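Local structure of UDP-N-acetylglucosamine--peptide N-acetylglucosaminyltransferase stabilizing protein GtfB (Streptococcus gordonii, 5E9T) at residues S206-W220 with S239-L251. The protein stabilises the glycosyltransferase GtfA and, in complex with it, recognises the adhesin GspB as substrate so that GlcNAc from UDP-GlcNAc is attached as the first sugar. Sequence-based numbering, arbitrary orientation.
Sequences SHSLTGRAGQDILFW and SQLRTQTIVIPDL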
ATOM      1  N   SER B 206      20.133 -37.486  25.024  1.00 64.58           N
ATOM      2  CA  SER B 206      20.955 -38.464  25.720  1.00 68.49           C
ATOM      3  C   SER B 206      20.948 -38.202  27.216  1.00 69.49           C
ATOM      4  O   SER B 206      20.711 -39.120  28.005  1.00 72.53           O
ATOM      5  CB  SER B 206      22.385 -38.469  25.185  1.00 76.01           C
ATOM      6  OG  SER B 206      23.067 -39.595  25.712  1.00 82.88           O
ATOM      7  N   HIS B 207      21.188 -36.948  27.622  1.00 67.91           N
ATOM      8  CA  HIS B 207      21.204 -36.605  29.044  1.00 70.15           C
ATOM      9  C   HIS B 207      19.924 -37.027  29.759  1.00 69.89           C
ATOM     10  O   HIS B 207      19.949 -37.307  30.962  1.00 71.34           O
ATOM     11  CB  HIS B 207      21.428 -35.099  29.218  1.00 69.44           C
ATOM     12  CG  HIS B 207      21.050 -34.583  30.572  1.00 68.83           C
ATOM     13  ND1 HIS B 207      19.744 -34.319  30.930  1.00 72.83           N
ATOM     14  CD2 HIS B 207      21.804 -34.284  31.656  1.00 70.75           C
ATOM     15  CE1 HIS B 207      19.711 -33.883  32.175  1.00 76.05           C
ATOM     16  NE2 HIS B 207      20.947 -33.849  32.639  1.00 76.38           N
ATOM     17  N   SER B 208      18.801 -37.075  29.044  1.00 68.35           N
ATOM     18  CA  SER B 208      17.511 -37.420  29.627  1.00 72.42           C
ATOM     19  C   SER B 208      17.170 -38.903  29.520  1.00 74.37           C
ATOM     20  O   SER B 208      16.103 -39.314  29.989  1.00 73.80           O
ATOM     21  CB  SER B 208      16.410 -36.583  28.970  1.00 80.54           C
ATOM     22  OG  SER B 208      16.546 -36.577  27.560  1.00 85.49           O
ATOM     23  N   LEU B 209      18.022 -39.703  28.884  1.00 79.71           N
ATOM     24  CA  LEU B 209      17.827 -41.145  28.785  1.00 81.01           C
ATOM     25  C   LEU B 209      18.638 -41.945  29.804  1.00 77.77           C
ATOM     26  O   LEU B 209      18.692 -43.175  29.695  1.00 72.71           O
ATOM     27  CB  LEU B 209      18.120 -41.628  27.364  1.00 77.88           C
ATOM     28  CG  LEU B 209      16.839 -41.902  26.566  1.00 73.71           C
ATOM     29  CD1 LEU B 209      17.147 -42.223  25.118  1.00 70.59           C
ATOM     30  CD2 LEU B 209      16.048 -43.032  27.211  1.00 75.38           C
ATOM     31  N   THR B 210      19.298 -41.280  30.761  1.00 76.00           N
ATOM     32  CA  THR B 210      20.177 -41.971  31.708  1.00 75.97           C
ATOM     33  C   THR B 210      19.514 -43.188  32.348  1.00 78.53           C
ATOM     34  O   THR B 210      20.194 -44.176  32.652  1.00 77.93           O
ATOM     35  CB  THR B 210      20.637 -41.005  32.804  1.00 76.00           C
ATOM     36  OG1 THR B 210      21.203 -39.831  32.204  1.00 74.43           O
ATOM     37  CG2 THR B 210      21.687 -41.657  33.710  1.00 78.84           C
ATOM     38  N   GLY B 211      18.195 -43.139  32.564  1.00 78.52           N
ATOM     39  CA  GLY B 211      17.500 -44.289  33.125  1.00 76.87           C
ATOM     40  C   GLY B 211      17.726 -45.562  32.333  1.00 81.82           C
ATOM     41  O   GLY B 211      17.877 -46.643  32.905  1.00 85.17           O
ATOM     42  N   ARG B 212      17.734 -45.454  31.008  1.00 85.23           N
ATOM     43  CA  ARG B 212      18.042 -46.583  30.143  1.00 86.60           C
ATOM     44  C   ARG B 212      19.556 -46.763  30.008  1.00 83.11           C
ATOM     45  O   ARG B 212      20.331 -45.812  30.150  1.00 73.42           O
ATOM     46  CB  ARG B 212      17.381 -46.381  28.777  1.00 87.63           C
ATOM     47  CG  ARG B 212      17.513 -47.548  27.825  1.00 91.22           C
ATOM     48  CD  ARG B 212      18.644 -47.309  26.853  1.00 96.25           C
ATOM     49  NE  ARG B 212      19.038 -48.529  26.162  1.00101.79           N
ATOM     50  CZ  ARG B 212      18.296 -49.134  25.245  1.00107.35           C
ATOM     51  NH1 ARG B 212      18.733 -50.241  24.663  1.00107.79           N
ATOM     52  NH2 ARG B 212      17.117 -48.630  24.911  1.00112.93           N
ATOM     53  N   ALA B 213      19.970 -48.000  29.729  1.00 88.16           N
ATOM     54  CA  ALA B 213      21.378 -48.380  29.713  1.00 93.24           C
ATOM     55  C   ALA B 213      21.940 -48.376  28.295  1.00 91.98           C
ATOM     56  O   ALA B 213      21.357 -48.965  27.379  1.00 90.19           O
ATOM     57  CB  ALA B 213      21.579 -49.758  30.346  1.00 95.54           C
ATOM     58  N   GLY B 214      23.076 -47.720  28.140  1.00 86.41           N
ATOM     59  CA  GLY B 214      23.820 -47.639  26.901  1.00 76.31           C
ATOM     60  C   GLY B 214      24.785 -46.488  27.025  1.00 74.60           C
ATOM     61  O   GLY B 214      24.672 -45.652  27.920  1.00 84.19           O
ATOM     62  N   GLN B 215      25.753 -46.436  26.121  1.00 68.18           N
ATOM     63  CA  GLN B 215      26.642 -45.285  26.162  1.00 71.17           C
ATOM     64  C   GLN B 215      26.828 -44.683  24.783  1.00 69.88           C
ATOM     65  O   GLN B 215      26.914 -45.388  23.773  1.00 62.86           O
ATOM     66  CB  GLN B 215      28.007 -45.588  26.800  1.00 73.48           C
ATOM     67  CG  GLN B 215      28.961 -46.409  25.988  1.00 76.30           C
ATOM     68  CD  GLN B 215      28.983 -47.844  26.446  1.00 81.82           C
ATOM     69  OE1 GLN B 215      27.939 -48.430  26.731  1.00 85.33           O
ATOM     70  NE2 GLN B 215      30.176 -48.413  26.553  1.00 81.91           N
ATOM     71  N   ASP B 216      26.894 -43.361  24.777  1.00 70.03           N
ATOM     72  CA  ASP B 216      26.787 -42.545  23.589  1.00 63.11           C
ATOM     73  C   ASP B 216      28.042 -41.696  23.454  1.00 57.75           C
ATOM     74  O   ASP B 216      28.746 -41.433  24.432  1.00 59.97           O
ATOM     75  CB  ASP B 216      25.538 -41.661  23.671  1.00 66.64           C
ATOM     76  CG  ASP B 216      24.316 -42.418  24.146  1.00 72.59           C
ATOM     77  OD1 ASP B 216      24.100 -43.547  23.666  1.00 74.89           O
ATOM     78  OD2 ASP B 216      23.572 -41.882  24.995  1.00 74.76           O
ATOM     79  N   ILE B 217      28.330 -41.277  22.229  1.00 55.94           N
ATOM     80  CA  ILE B 217      29.508 -40.476  21.945  1.00 55.60           C
ATOM     81  C   ILE B 217      29.066 -39.149  21.355  1.00 59.54           C
ATOM     82  O   ILE B 217      28.139 -39.093  20.539  1.00 63.05           O
ATOM     83  CB  ILE B 217      30.481 -41.194  20.992  1.00 50.21           C
ATOM     84  CG1 ILE B 217      30.553 -42.667  21.333  1.00 44.82           C
ATOM     85  CG2 ILE B 217      31.866 -40.567  21.060  1.00 48.70           C
ATOM     86  CD1 ILE B 217      31.438 -43.379  20.428  1.00 44.41           C
ATOM     87  N   LEU B 218      29.736 -38.082  21.773  1.00 59.18           N
ATOM     88  CA  LEU B 218      29.528 -36.756  21.214  1.00 61.22           C
ATOM     89  C   LEU B 218      30.756 -36.386  20.399  1.00 64.33           C
ATOM     90  O   LEU B 218      31.869 -36.335  20.934  1.00 69.81           O
ATOM     91  CB  LEU B 218      29.283 -35.717  22.307  1.00 56.45           C
ATOM     92  CG  LEU B 218      29.628 -34.293  21.892  1.00 57.69           C
ATOM     93  CD1 LEU B 218      28.684 -33.761  20.801  1.00 62.38           C
ATOM     94  CD2 LEU B 218      29.621 -33.383  23.105  1.00 54.61           C
ATOM     95  N   PHE B 219      30.551 -36.124  19.115  1.00 57.50           N
ATOM     96  CA  PHE B 219      31.612 -35.608  18.263  1.00 52.67           C
ATOM     97  C   PHE B 219      31.488 -34.095  18.284  1.00 51.04           C
ATOM     98  O   PHE B 219      30.566 -33.534  17.685  1.00 56.98           O
ATOM     99  CB  PHE B 219      31.492 -36.139  16.839  1.00 57.71           C
ATOM    100  CG  PHE B 219      31.499 -37.631  16.745  1.00 55.59           C
ATOM    101  CD1 PHE B 219      30.438 -38.373  17.229  1.00 53.68           C
ATOM    102  CD2 PHE B 219      32.557 -38.291  16.149  1.00 54.47           C
ATOM    103  CE1 PHE B 219      30.438 -39.734  17.142  1.00 53.49           C
ATOM    104  CE2 PHE B 219      32.559 -39.663  16.049  1.00 51.22           C
ATOM    105  CZ  PHE B 219      31.497 -40.386  16.549  1.00 53.30           C
ATOM    106  N   TRP B 220      32.424 -33.433  18.950  1.00 49.95           N
ATOM    107  CA  TRP B 220      32.325 -31.997  19.164  1.00 57.50           C
ATOM    108  C   TRP B 220      33.053 -31.292  18.029  1.00 65.59           C
ATOM    109  O   TRP B 220      34.278 -31.397  17.903  1.00 65.40           O
ATOM    110  CB  TRP B 220      32.898 -31.603  20.518  1.00 57.55           C
ATOM    111  CG  TRP B 220      33.029 -30.140  20.610  1.00 56.63           C
ATOM    112  CD1 TRP B 220      34.153 -29.412  20.388  1.00 57.17           C
ATOM    113  CD2 TRP B 220      31.988 -29.200  20.898  1.00 57.36           C
ATOM    114  NE1 TRP B 220      33.881 -28.080  20.525  1.00 56.80           N
ATOM    115  CE2 TRP B 220      32.564 -27.919  20.852  1.00 58.00           C
ATOM    116  CE3 TRP B 220      30.629 -29.318  21.204  1.00 60.04           C
ATOM    117  CZ2 TRP B 220      31.834 -26.760  21.100  1.00 60.15           C
ATOM    118  CZ3 TRP B 220      29.902 -28.164  21.448  1.00 61.92           C
ATOM    119  CH2 TRP B 220      30.507 -26.903  21.393  1.00 62.05           C
ATOM    120  N   SER B 239      29.421 -38.698  36.321  1.00 84.54           N
ATOM    121  CA  SER B 239      29.895 -40.005  35.890  1.00 83.44           C
ATOM    122  C   SER B 239      28.802 -40.958  35.418  1.00 88.25           C
ATOM    123  O   SER B 239      29.130 -42.022  34.878  1.00 90.75           O
ATOM    124  CB  SER B 239      30.667 -40.680  37.031  1.00 82.15           C
ATOM    125  OG  SER B 239      29.797 -41.460  37.828  1.00 85.22           O
ATOM    126  N   GLN B 240      27.526 -40.619  35.593  1.00 93.21           N
ATOM    127  CA  GLN B 240      26.440 -41.540  35.282  1.00 97.49           C
ATOM    128  C   GLN B 240      25.828 -41.346  33.902  1.00 96.26           C
ATOM    129  O   GLN B 240      25.043 -42.201  33.472  1.00 91.91           O
ATOM    130  CB  GLN B 240      25.330 -41.431  36.333  1.00100.50           C
ATOM    131  CG  GLN B 240      25.577 -42.200  37.623  1.00101.71           C
ATOM    132  CD  GLN B 240      25.027 -41.479  38.818  1.00108.31           C
ATOM    133  OE1 GLN B 240      23.816 -41.350  38.968  1.00117.35           O
ATOM    134  NE2 GLN B 240      25.910 -41.002  39.686  1.00110.00           N
ATOM    135  N   LEU B 241      26.151 -40.261  33.200  1.00 93.06           N
ATOM    136  CA  LEU B 241      25.428 -39.937  31.977  1.00 83.10           C
ATOM    137  C   LEU B 241      25.752 -40.938  30.874  1.00 80.76           C
ATOM    138  O   LEU B 241      26.827 -41.544  30.847  1.00 86.65           O
ATOM    139  CB  LEU B 241      25.758 -38.516  31.522  1.00 79.06           C
ATOM    140  CG  LEU B 241      25.280 -37.393  32.447  1.00 76.98           C
ATOM    141  CD1 LEU B 241      25.781 -36.045  31.956  1.00 69.88           C
ATOM    142  CD2 LEU B 241      23.760 -37.394  32.564  1.00 81.36           C
ATOM    143  N   ARG B 242      24.800 -41.113  29.953  1.00 74.93           N
ATOM    144  CA  ARG B 242      24.981 -42.094  28.889  1.00 67.37           C
ATOM    145  C   ARG B 242      26.203 -41.784  28.038  1.00 69.58           C
ATOM    146  O   ARG B 242      26.860 -42.701  27.540  1.00 70.79           O
ATOM    147  CB  ARG B 242      23.730 -42.169  28.015  1.00 59.89           C
ATOM    148  CG  ARG B 242      22.581 -42.929  28.645  1.00 58.84           C
ATOM    149  CD  ARG B 242      21.425 -43.022  27.674  1.00 60.80           C
ATOM    150  NE  ARG B 242      21.880 -43.392  26.337  1.00 60.32           N
ATOM    151  CZ  ARG B 242      21.428 -44.440  25.658  1.00 59.60           C
ATOM    152  NH1 ARG B 242      20.495 -45.217  26.185  1.00 58.44           N
ATOM    153  NH2 ARG B 242      21.899 -44.705  24.447  1.00 58.57           N
ATOM    154  N   THR B 243      26.543 -40.514  27.880  1.00 72.55           N
ATOM    155  CA  THR B 243      27.700 -40.109  27.090  1.00 71.62           C
ATOM    156  C   THR B 243      28.839 -39.759  28.040  1.00 74.62           C
ATOM    157  O   THR B 243      28.734 -38.804  28.817  1.00 69.13           O
ATOM    158  CB  THR B 243      27.341 -38.936  26.182  1.00 65.72           C
ATOM    159  OG1 THR B 243      27.399 -37.707  26.916  1.00 64.35           O
ATOM    160  CG2 THR B 243      25.953 -39.124  25.691  1.00 61.33           C
ATOM    161  N   GLN B 244      29.868 -40.609  28.064  1.00 81.42           N
ATOM    162  CA  GLN B 244      31.132 -40.332  28.739  1.00 79.12           C
ATOM    163  C   GLN B 244      32.281 -39.984  27.791  1.00 75.93           C
ATOM    164  O   GLN B 244      33.429 -39.886  28.240  1.00 75.17           O
ATOM    165  CB  GLN B 244      31.506 -41.503  29.648  1.00 78.29           C
ATOM    166  CG  GLN B 244      30.676 -41.517  30.927  1.00 78.26           C
ATOM    167  CD  GLN B 244      31.262 -40.622  32.003  1.00 85.19           C
ATOM    168  OE1 GLN B 244      32.476 -40.572  32.184  1.00 91.35           O
ATOM    169  NE2 GLN B 244      30.403 -39.890  32.702  1.00 85.52           N
ATOM    170  N   THR B 245      32.020 -39.840  26.490  1.00 77.99           N
ATOM    171  CA  THR B 245      33.077 -39.749  25.486  1.00 79.48           C
ATOM    172  C   THR B 245      32.914 -38.493  24.641  1.00 80.25           C
ATOM    173  O   THR B 245      31.833 -38.245  24.098  1.00 83.05           O
ATOM    174  CB  THR B 245      33.053 -40.984  24.586  1.00 76.25           C
ATOM    175  OG1 THR B 245      32.852 -42.151  25.392  1.00 73.47           O
ATOM    176  CG2 THR B 245      34.357 -41.110  23.821  1.00 73.01           C
ATOM    177  N   ILE B 246      33.983 -37.706  24.517  1.00 76.80           N
ATOM    178  CA  ILE B 246      33.964 -36.510  23.676  1.00 74.63           C
ATOM    179  C   ILE B 246      35.051 -36.651  22.619  1.00 75.34           C
ATOM    180  O   ILE B 246      36.240 -36.469  22.899  1.00 80.78           O
ATOM    181  CB  ILE B 246      34.151 -35.231  24.496  1.00 72.38           C
ATOM    182  CG1 ILE B 246      33.228 -35.269  25.712  1.00 66.56           C
ATOM    183  CG2 ILE B 246      33.831 -34.008  23.651  1.00 79.63           C
ATOM    184  CD1 ILE B 246      33.463 -34.153  26.679  1.00 68.80           C
ATOM    185  N   VAL B 247      34.634 -36.896  21.388  1.00 68.04           N
ATOM    186  CA  VAL B 247      35.500 -36.982  20.217  1.00 65.00           C
ATOM    187  C   VAL B 247      35.684 -35.578  19.673  1.00 66.62           C
ATOM    188  O   VAL B 247      34.721 -34.822  19.562  1.00 73.95           O
ATOM    189  CB  VAL B 247      34.899 -37.916  19.144  1.00 64.71           C
ATOM    190  CG1 VAL B 247      35.580 -37.693  17.801  1.00 68.18           C
ATOM    191  CG2 VAL B 247      34.974 -39.377  19.609  1.00 61.11           C
ATOM    192  N   ILE B 248      36.915 -35.210  19.343  1.00 62.57           N
ATOM    193  CA  ILE B 248      37.165 -33.871  18.802  1.00 63.80           C
ATOM    194  C   ILE B 248      38.030 -33.965  17.546  1.00 66.30           C
ATOM    195  O   ILE B 248      39.271 -33.911  17.628  1.00 69.99           O
ATOM    196  CB  ILE B 248      37.809 -32.962  19.855  1.00 63.08           C
ATOM    197  CG1 ILE B 248      36.908 -32.885  21.091  1.00 65.99           C
ATOM    198  CG2 ILE B 248      37.987 -31.569  19.294  1.00 62.38           C
ATOM    199  CD1 ILE B 248      37.406 -31.972  22.181  1.00 75.40           C
ATOM    200  N   PRO B 249      37.413 -34.098  16.367  1.00 66.47           N
ATOM    201  CA  PRO B 249      38.202 -34.253  15.132  1.00 68.03           C
ATOM    202  C   PRO B 249      39.220 -33.148  14.880  1.00 70.78           C
ATOM    203  O   PRO B 249      40.325 -33.444  14.407  1.00 69.23           O
ATOM    204  CB  PRO B 249      37.120 -34.304  14.048  1.00 65.21           C
ATOM    205  CG  PRO B 249      35.958 -34.933  14.743  1.00 60.84           C
ATOM    206  CD  PRO B 249      35.982 -34.367  16.141  1.00 62.44           C
ATOM    207  N   ASP B 250      38.909 -31.888  15.180  1.00 75.67           N
ATOM    208  CA  ASP B 250      39.908 -30.845  14.974  1.00 82.28           C
ATOM    209  C   ASP B 250      40.942 -30.890  16.097  1.00 88.98           C
ATOM    210  O   ASP B 250      40.595 -30.736  17.277  1.00 96.15           O
ATOM    211  CB  ASP B 250      39.278 -29.460  14.867  1.00 85.21           C
ATOM    212  CG  ASP B 250      40.286 -28.409  14.424  1.00 91.74           C
ATOM    213  OD1 ASP B 250      41.295 -28.787  13.787  1.00 96.23           O
ATOM    214  OD2 ASP B 250      40.073 -27.212  14.706  1.00 92.16           O
ATOM    215  N   LEU B 251      42.215 -31.096  15.712  1.00 88.28           N
ATOM    216  CA  LEU B 251      43.340 -31.169  16.652  1.00 90.62           C
ATOM    217  C   LEU B 251      43.489 -29.901  17.438  1.00 94.07           C
ATOM    218  O   LEU B 251      43.607 -29.921  18.669  1.00 94.11           O
ATOM    219  CB  LEU B 251      44.675 -31.405  15.916  1.00 91.04           C
ATOM    220  CG  LEU B 251      44.879 -32.885  15.552  1.00 88.78           C
ATOM    221  CD1 LEU B 251      46.383 -33.348  15.421  1.00 86.82           C
ATOM    222  CD2 LEU B 251      44.228 -33.501  16.614  1.00 87.30           C
TER
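Gln240 O rests on the Thr210 methyl CG2; next, Leu241 lays CD2 against Thr210 OG1 and His207 CD2, where helix 201-207 ends and the following turn begins. Arg242 then reaches into the loop that leads to strand 216-219 and takes hold of Asp216 side-on: NE meets OD2 and NH2 meets OD1, each bond 2.6 Å long. The bend of the arginine chain at chi3 (45°) helps bring NE and NH2 round to the carboxylate, which lies nearly coplanar with the guanidinium (23° apart). Both acceptor oxygens are approached on the syn side, and Gly214 O sits over one guanidinium face. Further bonds, from Ile194 N to OD1 and from NH2 to Leu191 O, help satisfy this buried pair. The backbone joins in as Asp216 N donates to Arg242 O at 2.8 Å.

From here the two strands run parallel, their N-to-C directions 26° apart. Thr245 O accepts from Leu218 N (3.1 Å), while Ile246 turns to the same sheet face as Leu218, where helix 230-237 covers it. Val247 is gripped twice, its N bonding Leu218 O and its O bonding Trp220 N (2.8 Å). Its CG1 lies 3.5 Å from Phe219 CD2. Strands 216-219 and 243-247, linked through helix 230-237, form a parallel beta-alpha-beta unit of a Rossmann-like sheet.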